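Local coordinates for ribosomal protein S2-related protein (Deinococcus radiodurans, PDB 2JH3) that may act as a sirohydrochlorin ferrochelatase, pairing a chelatase-like fold with a domain that binds a [4Fe-4S] cluster, at residues L84-G89 with A396-G401; I9-H14 with G47-E52; L88-Q93 with V101-G106. All blocks are in the same frame, centred on the assembly; numbering follows the deposited sequence.

Contact 1 (L84-G89 with A396-G401); sequences LPRELG and ARRQTG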
loop_
_atom_site.group_PDB
_atom_site.type_symbol
_atom_site.label_atom_id
_atom_site.label_comp_id
_atom_site.label_asym_id
_atom_site.label_seq_id
_atom_site.Cartn_x
_atom_site.Cartn_y
_atom_site.Cartn_z
ATOM N N LEU A 84 -7.183 10.260 -27.599
ATOM C CA LEU A 84 -7.526 11.399 -26.722
ATOM C C LEU A 84 -8.964 11.840 -26.924
ATOM O O LEU A 84 -9.701 12.013 -25.927
ATOM C CB LEU A 84 -6.522 12.577 -26.827
ATOM C CG LEU A 84 -5.005 12.233 -26.715
ATOM C CD1 LEU A 84 -4.088 13.450 -26.749
ATOM C CD2 LEU A 84 -4.611 11.315 -25.575
ATOM N N PRO A 85 -9.413 11.982 -28.190
ATOM C CA PRO A 85 -10.800 12.330 -28.470
ATOM C C PRO A 85 -11.813 11.323 -27.919
ATOM O O PRO A 85 -12.792 11.723 -27.334
ATOM C CB PRO A 85 -10.842 12.415 -30.004
ATOM C CG PRO A 85 -9.509 12.685 -30.382
ATOM C CD PRO A 85 -8.639 11.918 -29.447
ATOM N N ARG A 86 -11.523 10.045 -28.016
ATOM C CA ARG A 86 -12.369 8.977 -27.446
ATOM C C ARG A 86 -12.483 9.054 -25.916
ATOM O O ARG A 86 -13.529 8.863 -25.380
ATOM C CB ARG A 86 -11.711 7.674 -27.790
ATOM C CG ARG A 86 -12.421 6.442 -27.616
ATOM C CD ARG A 86 -11.411 5.355 -28.085
ATOM N NE ARG A 86 -10.499 5.101 -26.990
ATOM C CZ ARG A 86 -9.359 4.419 -26.985
ATOM N NH1 ARG A 86 -8.802 3.892 -28.084
ATOM N NH2 ARG A 86 -8.764 4.302 -25.767
ATOM N N GLU A 87 -11.379 9.296 -25.218
ATOM C CA GLU A 87 -11.423 9.369 -23.774
ATOM C C GLU A 87 -12.068 10.684 -23.299
ATOM O O GLU A 87 -12.873 10.716 -22.345
ATOM C CB GLU A 87 -10.028 9.218 -23.242
ATOM C CG GLU A 87 -9.422 7.841 -23.547
ATOM C CD GLU A 87 -10.171 6.715 -22.791
ATOM O OE1 GLU A 87 -10.208 6.748 -21.536
ATOM O OE2 GLU A 87 -10.708 5.808 -23.435
ATOM N N LEU A 88 -11.759 11.756 -24.007
ATOM C CA LEU A 88 -12.401 13.024 -23.730
ATOM C C LEU A 88 -13.871 13.010 -24.062
ATOM O O LEU A 88 -14.588 13.877 -23.596
ATOM C CB LEU A 88 -11.736 14.150 -24.515
ATOM C CG LEU A 88 -10.590 15.015 -24.026
ATOM C CD1 LEU A 88 -10.346 15.182 -22.523
ATOM C CD2 LEU A 88 -9.267 14.792 -24.775
ATOM N N GLY A 89 -14.322 12.089 -24.916
ATOM C CA GLY A 89 -15.737 12.038 -25.314
ATOM C C GLY A 89 -16.111 12.989 -26.427
ATOM O O GLY A 89 -17.238 13.502 -26.469
ATOM N N ALA A 396 -14.036 -0.783 -20.759
ATOM C CA ALA A 396 -13.242 -1.842 -21.376
ATOM C C ALA A 396 -13.333 -1.788 -22.919
ATOM O O ALA A 396 -12.324 -1.942 -23.604
ATOM C CB ALA A 396 -13.681 -3.203 -20.863
ATOM N N ARG A 397 -14.551 -1.572 -23.410
ATOM C CA ARG A 397 -14.848 -1.494 -24.847
ATOM C C ARG A 397 -14.172 -0.309 -25.554
ATOM O O ARG A 397 -13.917 -0.417 -26.755
ATOM C CB ARG A 397 -16.338 -1.362 -25.072
ATOM C CG ARG A 397 -17.081 -2.640 -25.109
ATOM C CD ARG A 397 -18.543 -2.339 -25.412
ATOM N NE ARG A 397 -18.906 -2.140 -26.821
ATOM C CZ ARG A 397 -18.902 -3.093 -27.764
ATOM N NH1 ARG A 397 -18.453 -4.309 -27.486
ATOM N NH2 ARG A 397 -19.302 -2.817 -29.005
ATOM N N ARG A 398 -13.913 0.817 -24.873
ATOM C CA ARG A 398 -13.184 1.905 -25.545
ATOM C C ARG A 398 -11.735 1.538 -25.892
ATOM O O ARG A 398 -11.148 2.147 -26.821
ATOM C CB ARG A 398 -13.089 3.173 -24.713
ATOM C CG ARG A 398 -14.361 3.856 -24.453
ATOM C CD ARG A 398 -14.148 5.317 -23.958
ATOM N NE ARG A 398 -13.220 5.408 -22.842
ATOM C CZ ARG A 398 -13.585 5.330 -21.557
ATOM N NH1 ARG A 398 -14.839 5.181 -21.229
ATOM N NH2 ARG A 398 -12.688 5.381 -20.614
ATOM N N GLN A 399 -11.155 0.593 -25.146
ATOM C CA GLN A 399 -9.723 0.331 -25.181
ATOM C C GLN A 399 -9.320 -0.476 -26.425
ATOM O O GLN A 399 -10.145 -1.217 -27.014
ATOM C CB GLN A 399 -9.241 -0.357 -23.880
ATOM C CG GLN A 399 -9.793 0.216 -22.526
ATOM C CD GLN A 399 -9.550 1.669 -22.365
ATOM O OE1 GLN A 399 -10.426 2.398 -21.925
ATOM N NE2 GLN A 399 -8.348 2.132 -22.749
ATOM N N THR A 400 -8.052 -0.267 -26.822
ATOM C CA THR A 400 -7.424 -0.772 -28.080
ATOM C C THR A 400 -5.963 -1.208 -27.743
ATOM O O THR A 400 -5.454 -0.897 -26.682
ATOM C CB THR A 400 -7.452 0.269 -29.282
ATOM O OG1 THR A 400 -7.098 1.597 -28.863
ATOM C CG2 THR A 400 -8.781 0.362 -29.899
ATOM N N GLY A 401 -5.333 -2.024 -28.593
ATOM C CA GLY A 401 -3.967 -2.437 -28.367
ATOM C C GLY A 401 -3.916 -3.606 -27.425
ATOM O O GLY A 401 -4.887 -4.349 -27.291
HETATM O O HOH W 1 -6.690 2.004 -25.156
#

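Contact 2 (I9-H14 with G47-E52); sequences IGHGSH and GYWQQE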
loop_
_atom_site.group_PDB
_atom_site.type_symbol
_atom_site.label_atom_id
_atom_site.label_comp_id
_atom_site.label_asym_id
_atom_site.label_seq_id
_atom_site.Cartn_x
_atom_site.Cartn_y
_atom_site.Cartn_z
ATOM N N ILE A 9 -3.004 18.839 -22.359
ATOM C CA ILE A 9 -3.063 17.369 -22.229
ATOM C C ILE A 9 -1.721 16.733 -22.490
ATOM O O ILE A 9 -1.135 16.887 -23.586
ATOM C CB ILE A 9 -4.007 16.689 -23.244
ATOM C CG1 ILE A 9 -5.400 17.272 -23.157
ATOM C CG2 ILE A 9 -4.030 15.184 -23.020
ATOM C CD1 ILE A 9 -5.963 17.171 -21.791
ATOM N N GLY A 10 -1.243 15.960 -21.519
ATOM C CA GLY A 10 0.014 15.223 -21.653
ATOM C C GLY A 10 -0.237 13.734 -21.634
ATOM O O GLY A 10 -1.350 13.255 -21.360
ATOM N N HIS A 11 0.812 13.001 -21.867
ATOM C CA HIS A 11 0.748 11.532 -21.816
ATOM C C HIS A 11 0.562 10.990 -20.333
ATOM O O HIS A 11 -0.387 10.241 -20.013
ATOM C CB HIS A 11 2.035 10.986 -22.450
ATOM C CG HIS A 11 2.030 9.508 -22.600
ATOM N ND1 HIS A 11 1.650 8.890 -23.771
ATOM C CD2 HIS A 11 2.278 8.518 -21.715
ATOM C CE1 HIS A 11 1.661 7.576 -23.592
ATOM N NE2 HIS A 11 2.072 7.327 -22.368
ATOM N N GLY A 12 1.457 11.408 -19.471
ATOM C CA GLY A 12 1.547 10.914 -18.087
ATOM C C GLY A 12 2.132 9.505 -17.977
ATOM O O GLY A 12 2.493 8.882 -18.994
ATOM N N SER A 13 2.132 8.954 -16.747
ATOM C CA SER A 13 2.697 7.600 -16.510
ATOM C C SER A 13 2.216 7.055 -15.196
ATOM O O SER A 13 1.888 7.836 -14.273
ATOM C CB SER A 13 4.215 7.722 -16.428
ATOM O OG SER A 13 4.887 6.483 -16.250
ATOM N N HIS A 14 2.138 5.717 -15.125
ATOM C CA HIS A 14 1.943 5.051 -13.870
ATOM C C HIS A 14 3.203 5.062 -13.048
ATOM O O HIS A 14 3.122 4.987 -11.837
ATOM C CB HIS A 14 1.462 3.645 -13.999
ATOM C CG HIS A 14 0.126 3.489 -14.615
ATOM N ND1 HIS A 14 -0.720 4.547 -14.856
ATOM C CD2 HIS A 14 -0.561 2.373 -14.936
ATOM C CE1 HIS A 14 -1.840 4.084 -15.402
ATOM N NE2 HIS A 14 -1.757 2.763 -15.472
ATOM N N GLY A 47 -4.454 17.838 -18.045
ATOM C CA GLY A 47 -4.981 16.494 -18.044
ATOM C C GLY A 47 -4.004 15.496 -18.657
ATOM O O GLY A 47 -3.113 15.874 -19.444
ATOM N N TYR A 48 -4.168 14.222 -18.303
ATOM C CA TYR A 48 -3.213 13.199 -18.762
ATOM C C TYR A 48 -3.931 11.948 -19.200
ATOM O O TYR A 48 -4.994 11.624 -18.709
ATOM C CB TYR A 48 -2.169 12.863 -17.678
ATOM C CG TYR A 48 -1.361 14.029 -17.280
ATOM C CD1 TYR A 48 -1.757 14.804 -16.238
ATOM C CD2 TYR A 48 -0.200 14.397 -17.987
ATOM C CE1 TYR A 48 -1.054 15.962 -15.881
ATOM C CE2 TYR A 48 0.489 15.559 -17.670
ATOM C CZ TYR A 48 0.064 16.328 -16.588
ATOM O OH TYR A 48 0.782 17.463 -16.225
ATOM N N TRP A 49 -3.317 11.217 -20.104
ATOM C CA TRP A 49 -3.833 9.945 -20.500
ATOM C C TRP A 49 -3.641 8.908 -19.360
ATOM O O TRP A 49 -4.579 8.202 -19.019
ATOM C CB TRP A 49 -3.130 9.490 -21.808
ATOM C CG TRP A 49 -3.634 8.217 -22.398
ATOM C CD1 TRP A 49 -4.720 7.500 -22.038
ATOM C CD2 TRP A 49 -2.960 7.444 -23.389
ATOM N NE1 TRP A 49 -4.797 6.330 -22.771
ATOM C CE2 TRP A 49 -3.729 6.291 -23.621
ATOM C CE3 TRP A 49 -1.802 7.641 -24.112
ATOM C CZ2 TRP A 49 -3.370 5.327 -24.572
ATOM C CZ3 TRP A 49 -1.455 6.698 -25.053
ATOM C CH2 TRP A 49 -2.230 5.557 -25.267
ATOM N N GLN A 50 -2.438 8.839 -18.791
ATOM C CA GLN A 50 -2.032 7.746 -17.920
ATOM C C GLN A 50 -1.918 8.126 -16.433
ATOM O O GLN A 50 -1.368 7.347 -15.626
ATOM C CB GLN A 50 -0.702 7.183 -18.420
ATOM C CG GLN A 50 -0.851 6.556 -19.728
ATOM C CD GLN A 50 -1.715 5.347 -19.654
ATOM O OE1 GLN A 50 -1.487 4.474 -18.811
ATOM N NE2 GLN A 50 -2.740 5.280 -20.495
ATOM N N GLN A 51 -2.412 9.302 -16.045
ATOM C CA GLN A 51 -2.447 9.697 -14.636
ATOM C C GLN A 51 -3.468 10.755 -14.374
ATOM O O GLN A 51 -4.060 11.279 -15.319
ATOM C CB GLN A 51 -1.059 10.153 -14.129
ATOM C CG GLN A 51 -0.544 11.458 -14.763
ATOM C CD GLN A 51 0.879 11.737 -14.368
ATOM O OE1 GLN A 51 1.807 11.041 -14.727
ATOM N NE2 GLN A 51 1.059 12.792 -13.617
ATOM N N GLU A 52 -3.749 11.018 -13.093
ATOM C CA GLU A 52 -4.685 12.080 -12.714
ATOM C C GLU A 52 -3.977 13.448 -12.764
ATOM O O GLU A 52 -2.795 13.529 -12.399
ATOM C CB GLU A 52 -5.236 11.840 -11.321
ATOM C CG GLU A 52 -6.108 10.619 -11.213
ATOM C CD GLU A 52 -6.889 10.610 -9.890
ATOM O OE1 GLU A 52 -6.303 10.937 -8.788
ATOM O OE2 GLU A 52 -8.107 10.340 -9.993
HETATM O O HOH W 2 1.774 4.214 -17.916
#

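Contact 3 (L88-Q93 with V101-G106); sequences LGLGHQ and VVRVLG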
loop_
_atom_site.group_PDB
_atom_site.type_symbol
_atom_site.label_atom_id
_atom_site.label_comp_id
_atom_site.label_asym_id
_atom_site.label_seq_id
_atom_site.Cartn_x
_atom_site.Cartn_y
_atom_site.Cartn_z
ATOM N N LEU A 88 -11.759 11.756 -24.007
ATOM C CA LEU A 88 -12.401 13.024 -23.730
ATOM C C LEU A 88 -13.871 13.010 -24.062
ATOM O O LEU A 88 -14.588 13.877 -23.596
ATOM C CB LEU A 88 -11.736 14.150 -24.515
ATOM C CG LEU A 88 -10.590 15.015 -24.026
ATOM C CD1 LEU A 88 -10.346 15.182 -22.523
ATOM C CD2 LEU A 88 -9.267 14.792 -24.775
ATOM N N GLY A 89 -14.322 12.089 -24.916
ATOM C CA GLY A 89 -15.737 12.038 -25.314
ATOM C C GLY A 89 -16.111 12.989 -26.427
ATOM O O GLY A 89 -17.238 13.502 -26.469
ATOM N N LEU A 90 -15.173 13.242 -27.343
ATOM C CA LEU A 90 -15.376 14.294 -28.355
ATOM C C LEU A 90 -16.145 13.858 -29.585
ATOM O O LEU A 90 -16.611 14.729 -30.342
ATOM C CB LEU A 90 -14.028 14.910 -28.796
ATOM C CG LEU A 90 -13.315 15.607 -27.673
ATOM C CD1 LEU A 90 -12.048 16.222 -28.203
ATOM C CD2 LEU A 90 -14.246 16.657 -27.032
ATOM N N GLY A 91 -16.278 12.553 -29.802
ATOM C CA GLY A 91 -17.022 12.022 -30.960
ATOM C C GLY A 91 -16.318 12.380 -32.257
ATOM O O GLY A 91 -16.896 12.988 -33.126
ATOM N N HIS A 92 -15.043 12.017 -32.342
ATOM C CA HIS A 92 -14.169 12.371 -33.464
ATOM C C HIS A 92 -13.068 11.355 -33.602
ATOM O O HIS A 92 -12.476 10.907 -32.616
ATOM C CB HIS A 92 -13.562 13.775 -33.271
ATOM C CG HIS A 92 -12.760 14.235 -34.457
ATOM N ND1 HIS A 92 -13.340 14.866 -35.545
ATOM C CD2 HIS A 92 -11.446 14.084 -34.763
ATOM C CE1 HIS A 92 -12.408 15.110 -36.450
ATOM N NE2 HIS A 92 -11.259 14.640 -36.000
ATOM N N GLN A 93 -12.786 10.966 -34.831
ATOM C CA GLN A 93 -11.576 10.233 -35.084
ATOM C C GLN A 93 -10.901 10.730 -36.345
ATOM O O GLN A 93 -11.509 11.402 -37.161
ATOM C CB GLN A 93 -11.854 8.738 -35.128
ATOM C CG GLN A 93 -12.743 8.367 -36.237
ATOM C CD GLN A 93 -13.349 6.997 -36.032
ATOM O OE1 GLN A 93 -12.874 6.208 -35.182
ATOM N NE2 GLN A 93 -14.410 6.693 -36.810
ATOM N N VAL A 101 -11.388 20.837 -33.713
ATOM C CA VAL A 101 -12.688 20.180 -33.680
ATOM C C VAL A 101 -13.492 20.837 -32.547
ATOM O O VAL A 101 -13.023 20.924 -31.406
ATOM C CB VAL A 101 -12.509 18.712 -33.332
ATOM C CG1 VAL A 101 -13.866 18.032 -33.114
ATOM C CG2 VAL A 101 -11.792 18.009 -34.444
ATOM N N VAL A 102 -14.683 21.312 -32.890
ATOM C CA VAL A 102 -15.523 22.034 -31.965
ATOM C C VAL A 102 -16.731 21.151 -31.601
ATOM O O VAL A 102 -17.331 20.535 -32.490
ATOM C CB VAL A 102 -15.978 23.388 -32.581
ATOM C CG1 VAL A 102 -17.071 24.013 -31.730
ATOM C CG2 VAL A 102 -14.823 24.329 -32.692
ATOM N N ARG A 103 -17.043 21.051 -30.297
ATOM C CA ARG A 103 -18.159 20.259 -29.807
ATOM C C ARG A 103 -18.855 21.003 -28.649
ATOM O O ARG A 103 -18.245 21.785 -27.917
ATOM C CB ARG A 103 -17.738 18.875 -29.264
ATOM C CG ARG A 103 -17.099 17.911 -30.275
ATOM C CD ARG A 103 -18.115 17.261 -31.199
ATOM N NE ARG A 103 -17.516 16.364 -32.206
ATOM C CZ ARG A 103 -17.163 16.732 -33.432
ATOM N NH1 ARG A 103 -17.337 17.982 -33.859
ATOM N NH2 ARG A 103 -16.657 15.839 -34.251
ATOM N N VAL A 104 -20.150 20.752 -28.486
ATOM C CA VAL A 104 -20.807 21.166 -27.266
ATOM C C VAL A 104 -20.911 19.889 -26.438
ATOM O O VAL A 104 -21.570 18.924 -26.840
ATOM C CB VAL A 104 -22.164 21.805 -27.478
ATOM C CG1 VAL A 104 -22.753 22.168 -26.113
ATOM C CG2 VAL A 104 -22.043 23.049 -28.368
ATOM N N LEU A 105 -20.199 19.861 -25.318
ATOM C CA LEU A 105 -20.348 18.768 -24.401
ATOM C C LEU A 105 -20.411 19.228 -22.954
ATOM O O LEU A 105 -19.778 20.193 -22.565
ATOM C CB LEU A 105 -19.353 17.640 -24.702
ATOM C CG LEU A 105 -17.929 17.487 -24.235
ATOM C CD1 LEU A 105 -17.681 15.988 -23.974
ATOM C CD2 LEU A 105 -16.981 17.992 -25.315
ATOM N N GLY A 106 -21.281 18.563 -22.186
ATOM C CA GLY A 106 -21.869 19.177 -20.989
ATOM C C GLY A 106 -22.490 20.523 -21.374
ATOM O O GLY A 106 -23.093 20.667 -22.463
#

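Contact 1 (L84-G89 with A396-G401)
E87 OE2 is gripped by R398 and, more weakly, by R86, the heart of a salt-bridge network that joins the end of helix 78-88, in the chelatase-like part of the chain, to the A396-G401 segment on helix 392-398 in the iron-sulfur cluster domain. R398 NE donates to E87 OE2 at 2.6 Å along an almost straight line (177°), in the guanidinium plane but from above the plane of the carboxylate. R398 NH2 reaches the second oxygen, E87 OE1, at 3.0 Å on its syn side, making a side-on grip by two nitrogens. E87 can offer itself this way because its chain folds at chi2 (-66°), swinging the carboxylate toward R398. From its own helix, R86 NH2 adds a weak, long bond of 3.4 Å to E87 OE2. The network runs on: R398 NH1 pairs with E452, which sits between the cluster ligands C450 and C454 in sequence, so one arginine bridges the CbiX carboxylate and the cluster region. R86 also crosses the contact, its NH1 donating to T400 OG1 at 3.0 Å, with the hydroxyl tilted from the guanidinium plane. A single water accepts from R86 NH2 at 3.2 Å and from T400 N at 3.1 Å.

Contact 2 (I9-H14 with G47-E52)
G10 and G47 open this parallel strand pair: G10 N donates to G47 O at 2.8 Å, and W49 N answers to G10 O at 3.1 Å, before Q50 N closes on H11 O just beyond the strands. Strands 5-10 and 43-48 belong to one beta-alpha-beta unit of the CbiX fold, and the packing at G10 and G12 would not admit a CB. One on G12 would collide with Q51 CG, while one on G10 would strike the Y48 ring. In this tight part Q51 OE1 accepts from S13 N at 2.9 Å, on a lone pair in the carbonyl plane, and also from W342 NE1. With Q51 CG between the backbone N and carbonyl carbon (chi1 67°), the extended chain carries OE1 there. A leucine here would probably leave both N-H groups without their shared acceptor. W49, packed against helix 78-88, turns an edge to the face of H11, planes 73° apart. The looser, wetter side is at H14 and Q50: a water accepts from H14 N and binds Q50 OE1 weakly, H14 ND1 makes a weak 3.0 Å bond to Q50 O, and H14 NE2 is weakly bonded to T455 O. Backbone and amide bonds thus fix the loop's course, whereas H14 is tied more lightly.

Contact 3 (L88-Q93 with V101-G106)
R103 reaches from its strand across to the carbonyls of L90 and G91, tying a loop to an edge strand. Its CB is directed at the loop, and a bend at chi2 (-77°) then lays the chain, CG and CD alike, against L90 O. NE follows with a weak bond to the same L90 O, poorly aligned at 128°. At the tip NH2 makes the straighter bond, to G91 O at 3.1 Å, in the guanidinium plane although above the plane of the carbonyl. NH1 turns back to its own strand and donates to V102 O at 2.9 Å. All three nitrogens thus face backbone oxygens, NE only weakly, which should limit rotation of the group. V101 lies between two flat groups: CG1 sits over one face of the guanidinium, toward its rim, and CG2 makes a CH-pi contact with H92, 3.6 Å from the ring centroid and nearly on its normal. L90 CD2 presses on L105 CD2 at 3.5 Å, a tight methyl pair. Here a Schellman motif with G89 as C-prime residue ends helix 78-88, and the loop after it packs on strand 101-105, an outermost strand of the mixed, chelatase-like sheet.

Along the chain contact 2 closes first, and contacts 1 and 3 then start from the same place, sharing L88 and G89. Contact 2 lies at one border of the mixed five-stranded sheet, on strands 43-48 and 5-10; contact 3 lies at the other, on strand 101-105, with centres about 19 Å apart. Helix 78-88 touches both: L84 packs on I9 of contact 2, and P85 O probably accepts from L90 N of contact 3. Contact 1, its centre about 14 Å from contact 2 and 13 Å from contact 3, leaves this sheet's domain, pairing that helix with residues some 300 positions later. The chelatase-like fold is thereby joined directly to the cluster-binding domain.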